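PDB 7LVO: bifunctional purine biosynthetic protein ADE5,7 from Cryptococcus neoformans var. grubii serotype A, which catalyses the second and fifth steps of de novo purine biosynthesis, the chain here being its N-terminal glycinamide ribonucleotide synthetase half. Local coordinates for residues 274-278 and 337-341; 438-442 and 463-468. One frame throughout, in Å; residues are numbered along the deposited sequence.

Interaction 1 of 2, residues 274-278 and 337-341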
loop_
_atom_site.group_PDB
_atom_site.type_symbol
_atom_site.label_atom_id
_atom_site.label_comp_id
_atom_site.label_asym_id
_atom_site.label_seq_id
_atom_site.Cartn_x
_atom_site.Cartn_y
_atom_site.Cartn_z
ATOM N N GLY A 274 9.472 4.722 0.065
ATOM C CA GLY A 274 8.168 4.101 0.114
ATOM C C GLY A 274 7.042 4.952 -0.418
ATOM O O GLY A 274 5.903 4.484 -0.496
ATOM N N GLY A 275 7.335 6.198 -0.793
ATOM C CA GLY A 275 6.328 7.104 -1.306
ATOM C C GLY A 275 6.357 8.451 -0.615
ATOM O O GLY A 275 6.069 8.541 0.583
ATOM N N MET A 276 6.716 9.501 -1.355
ATOM C CA MET A 276 6.793 10.851 -0.810
ATOM C C MET A 276 5.545 11.677 -1.088
ATOM O O MET A 276 5.475 12.830 -0.664
ATOM C CB MET A 276 8.019 11.579 -1.369
ATOM C CG MET A 276 9.357 11.037 -0.870
ATOM S SD MET A 276 9.531 11.141 0.920
ATOM C CE MET A 276 9.373 12.908 1.193
ATOM N N GLY A 277 4.561 11.121 -1.782
ATOM C CA GLY A 277 3.338 11.847 -2.056
ATOM C C GLY A 277 2.536 11.237 -3.185
ATOM O O GLY A 277 3.096 10.585 -4.067
ATOM N N ALA A 278 1.220 11.443 -3.171
ATOM C CA ALA A 278 0.351 10.862 -4.185
ATOM C C ALA A 278 -0.821 11.798 -4.452
ATOM O O ALA A 278 -1.104 12.720 -3.683
ATOM C CB ALA A 278 -0.157 9.478 -3.755
ATOM N N GLY A 337 -2.309 1.062 0.010
ATOM C CA GLY A 337 -1.018 1.651 -0.255
ATOM C C GLY A 337 -0.761 2.883 0.595
ATOM O O GLY A 337 -1.678 3.517 1.113
ATOM N N ASP A 338 0.518 3.221 0.736
ATOM C CA ASP A 338 0.944 4.382 1.507
ATOM C C ASP A 338 1.939 5.155 0.652
ATOM O O ASP A 338 2.961 4.578 0.226
ATOM C CB ASP A 338 1.567 3.949 2.834
ATOM C CG ASP A 338 1.758 5.105 3.796
ATOM O OD1 ASP A 338 2.299 6.138 3.386
ATOM O OD2 ASP A 338 1.334 4.978 4.965
ATOM N N PRO A 339 1.712 6.451 0.383
ATOM C CA PRO A 339 0.638 7.313 0.888
ATOM C C PRO A 339 -0.589 7.452 -0.016
ATOM O O PRO A 339 -1.298 8.444 0.099
ATOM C CB PRO A 339 1.342 8.670 1.018
ATOM C CG PRO A 339 2.273 8.669 -0.179
ATOM C CD PRO A 339 2.718 7.225 -0.373
ATOM N N GLU A 340 -0.851 6.466 -0.875
ATOM C CA GLU A 340 -2.025 6.553 -1.743
ATOM C C GLU A 340 -3.312 6.594 -0.924
ATOM O O GLU A 340 -4.271 7.284 -1.289
ATOM C CB GLU A 340 -2.059 5.367 -2.714
ATOM C CG GLU A 340 -1.047 5.429 -3.834
ATOM C CD GLU A 340 0.224 4.680 -3.518
ATOM O OE1 GLU A 340 0.413 4.298 -2.344
ATOM O OE2 GLU A 340 1.030 4.470 -4.440
ATOM N N THR A 341 -3.355 5.849 0.183
ATOM C CA THR A 341 -4.571 5.787 0.987
ATOM C C THR A 341 -4.904 7.139 1.593
ATOM O O THR A 341 -6.075 7.546 1.615
ATOM C CB THR A 341 -4.418 4.735 2.085
ATOM O OG1 THR A 341 -4.210 3.451 1.488
ATOM C CG2 THR A 341 -5.655 4.682 2.974
#
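The ring of Pro339 meets the backbone of residues 275-277 with its CG and CD corner. Pro339 CG lies 3.7 Å from Gly277 N, and Pro339 CD is equally close to Gly275 O, at 3.7 Å. The peptide bond before Pro339 is cis. Gly275 brings only backbone against the ring; its CA is 3.7 Å from Pro339 CD. Further along, Ala278 points its methyl at Glu340. Ala278 CB sits 4.0 Å from Glu340 CA and 4.1 Å from Glu340 CG. No hydrogen bond joins the two segments, and Gly274 O and Asp338 O, both acceptors, lie 3.0 Å apart. Both segments fall in the ATP-grasp sequence range, yet strand 277-280 is built into an antiparallel sheet with strands 259-263 and 377-384. Residues 337-341 pack against it. In Glu340, chi1 of -73° sets CG beside the backbone N, next to the Ala278 methyl. The bend at chi2 turns the carboxylate aside, and OE2 is hydrogen-bonded to Ser242 OG, a predicted ATP-site residue. The Asp338 carboxylate is held by Gln342 and by the backbone N of Arg48. Gly337 O takes two bonds from Thr341, through N and through OG1. Thr341 OG1 arrives at 2.6 Å from Gly337 O, in the carbonyl plane and on a lone pair.

Interaction 2 of 2, residues 438-442 and 463-468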
loop_
_atom_site.group_PDB
_atom_site.type_symbol
_atom_site.label_atom_id
_atom_site.label_comp_id
_atom_site.label_asym_id
_atom_site.label_seq_id
_atom_site.Cartn_x
_atom_site.Cartn_y
_atom_site.Cartn_z
ATOM N N LEU A 438 -7.101 20.077 -9.192
ATOM C CA LEU A 438 -5.860 19.494 -8.691
ATOM C C LEU A 438 -4.939 20.568 -8.123
ATOM O O LEU A 438 -4.312 20.364 -7.072
ATOM C CB LEU A 438 -5.162 18.723 -9.808
ATOM C CG LEU A 438 -3.855 18.022 -9.428
ATOM C CD1 LEU A 438 -4.070 17.066 -8.258
ATOM C CD2 LEU A 438 -3.275 17.275 -10.623
ATOM N N ARG A 439 -4.858 21.725 -8.797
ATOM C CA ARG A 439 -3.976 22.788 -8.322
ATOM C C ARG A 439 -4.422 23.316 -6.961
ATOM O O ARG A 439 -3.589 23.591 -6.087
ATOM C CB ARG A 439 -3.929 23.924 -9.347
ATOM C CG ARG A 439 -5.290 24.427 -9.798
ATOM C CD ARG A 439 -5.166 25.576 -10.802
ATOM N NE ARG A 439 -4.218 25.284 -11.874
ATOM C CZ ARG A 439 -4.496 24.561 -12.952
ATOM N NH1 ARG A 439 -5.688 24.012 -13.132
ATOM N NH2 ARG A 439 -3.551 24.378 -13.870
ATOM N N ALA A 440 -5.731 23.468 -6.761
ATOM C CA ALA A 440 -6.225 23.924 -5.467
ATOM C C ALA A 440 -5.915 22.905 -4.375
ATOM O O ALA A 440 -5.520 23.272 -3.264
ATOM C CB ALA A 440 -7.726 24.192 -5.543
ATOM N N ALA A 441 -6.082 21.619 -4.676
ATOM C CA ALA A 441 -5.726 20.586 -3.701
ATOM C C ALA A 441 -4.235 20.618 -3.390
ATOM O O ALA A 441 -3.830 20.507 -2.225
ATOM C CB ALA A 441 -6.133 19.206 -4.221
ATOM N N VAL A 442 -3.403 20.784 -4.421
ATOM C CA VAL A 442 -1.964 20.907 -4.211
ATOM C C VAL A 442 -1.654 22.111 -3.327
ATOM O O VAL A 442 -0.953 21.999 -2.317
ATOM C CB VAL A 442 -1.233 21.008 -5.564
ATOM C CG1 VAL A 442 0.249 21.272 -5.343
ATOM C CG2 VAL A 442 -1.439 19.733 -6.369
ATOM N N ILE A 463 5.109 17.826 -5.629
ATOM C CA ILE A 463 4.135 16.742 -5.672
ATOM C C ILE A 463 3.023 17.108 -6.643
ATOM O O ILE A 463 2.418 18.184 -6.544
ATOM C CB ILE A 463 3.583 16.456 -4.270
ATOM C CG1 ILE A 463 4.706 16.006 -3.342
ATOM C CG2 ILE A 463 2.475 15.401 -4.342
ATOM C CD1 ILE A 463 5.379 14.703 -3.738
ATOM N N ALA A 464 2.756 16.212 -7.593
ATOM C CA ALA A 464 1.740 16.388 -8.624
ATOM C C ALA A 464 2.105 17.475 -9.633
ATOM O O ALA A 464 1.235 17.957 -10.371
ATOM C CB ALA A 464 0.371 16.696 -8.012
ATOM N N TYR A 465 3.381 17.867 -9.688
ATOM C CA TYR A 465 3.787 18.925 -10.608
ATOM C C TYR A 465 3.642 18.480 -12.058
ATOM O O TYR A 465 3.201 19.260 -12.910
ATOM C CB TYR A 465 5.231 19.350 -10.317
ATOM C CG TYR A 465 6.270 18.602 -11.128
ATOM C CD1 TYR A 465 6.719 17.346 -10.734
ATOM C CD2 TYR A 465 6.798 19.154 -12.291
ATOM C CE1 TYR A 465 7.675 16.665 -11.476
ATOM C CE2 TYR A 465 7.746 18.480 -13.038
ATOM C CZ TYR A 465 8.181 17.238 -12.628
ATOM O OH TYR A 465 9.129 16.568 -13.374
ATOM N N ARG A 466 3.996 17.230 -12.356
ATOM C CA ARG A 466 3.971 16.730 -13.722
ATOM C C ARG A 466 2.559 16.518 -14.250
ATOM O O ARG A 466 2.398 16.231 -15.441
ATOM C CB ARG A 466 4.766 15.426 -13.803
ATOM C CG ARG A 466 4.448 14.452 -12.688
ATOM C CD ARG A 466 5.492 13.346 -12.610
ATOM N NE ARG A 466 5.180 12.394 -11.549
ATOM C CZ ARG A 466 4.445 11.306 -11.722
ATOM N NH1 ARG A 466 3.948 10.994 -12.910
ATOM N NH2 ARG A 466 4.202 10.514 -10.681
ATOM N N ALA A 467 1.543 16.653 -13.399
ATOM C CA ALA A 467 0.157 16.566 -13.835
ATOM C C ALA A 467 -0.507 17.927 -13.993
ATOM O O ALA A 467 -1.570 18.011 -14.615
ATOM C CB ALA A 467 -0.660 15.721 -12.850
ATOM N N LEU A 468 0.091 18.985 -13.454
ATOM C CA LEU A 468 -0.450 20.332 -13.605
ATOM C C LEU A 468 0.075 20.987 -14.877
ATOM O O LEU A 468 -0.575 21.860 -15.446
ATOM C CB LEU A 468 -0.102 21.192 -12.388
ATOM C CG LEU A 468 -0.639 20.725 -11.033
ATOM C CD1 LEU A 468 -0.261 21.711 -9.947
ATOM C CD2 LEU A 468 -2.146 20.529 -11.087
#
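Leu438 and Leu468 meet at the tight end of this contact. Their side chains cross obliquely. Leu468 CD2 comes to 3.5 Å from Leu438 CG, closer than usual van der Waals contact. The same methyl of Leu468 is also 3.7 Å from Leu438 CB. Leu438 holds CG anti to its backbone N (chi1 -179°), and the branch extends from the helix toward segment 463-468. There Leu438 CD2 reaches Ala467 CB at 3.8 Å. One helical turn on, Val442 takes over. Val442 CG2 lies 3.9 Å from Ala464 CB, and Val442 CG1 is 4.0 Å from Ile463 O. Leu468 CD1 also approaches Val442 CG2, though less closely, at 4.3 Å. Leu438 and Val442 are buried, and no hydrogen bond crosses between the segments.

The looser rim is made with Arg439, which is exposed. Arg439 N is 3.7 Å from Leu468 CD2, and the Arg439 guanidinium stands obliquely to Leu468 O. Leu468, the last modelled residue, puts CD2 into the tight part but stays exposed as a whole. Segment 463-468 turns on itself. Leu468 N bonds to Tyr465 O, and Ala467 N and Leu468 N each make a weak bond to Ala464 O.

This is apolar packing in the C domain of the synthetase. Helix 438-449 rests on strand 377-384, with Leu438 and Val442 both touching Val379. Segment 463-468 lies against strands 277-280 and 259-263, where Ala464 and Ala467 touch Tyr279 and Ile463 touches His261.

After the N domain and the earlier ATP-grasp strands, the chain comes to 274-278, the first segment of interaction 1. This contact closes when residues 337-341 return to it, after helix 287-307 and strands 315-323 and 326-333. Interaction 2 opens later, at the start of helix 438-449, and closes a short loop at the last modelled residues. The contacts follow in series; they neither nest nor cross. The centres of interactions 1 and 2 are about 15 Å apart. They touch directly through Ile463, whose CD1 lies 3.6 Å from Met276 O. Interaction 1 joins the antiparallel sheet of strands 277-280 and 377-384 to residues 337-341. Interaction 2 packs helix 438-449 and the end of the modelled chain against that sheet.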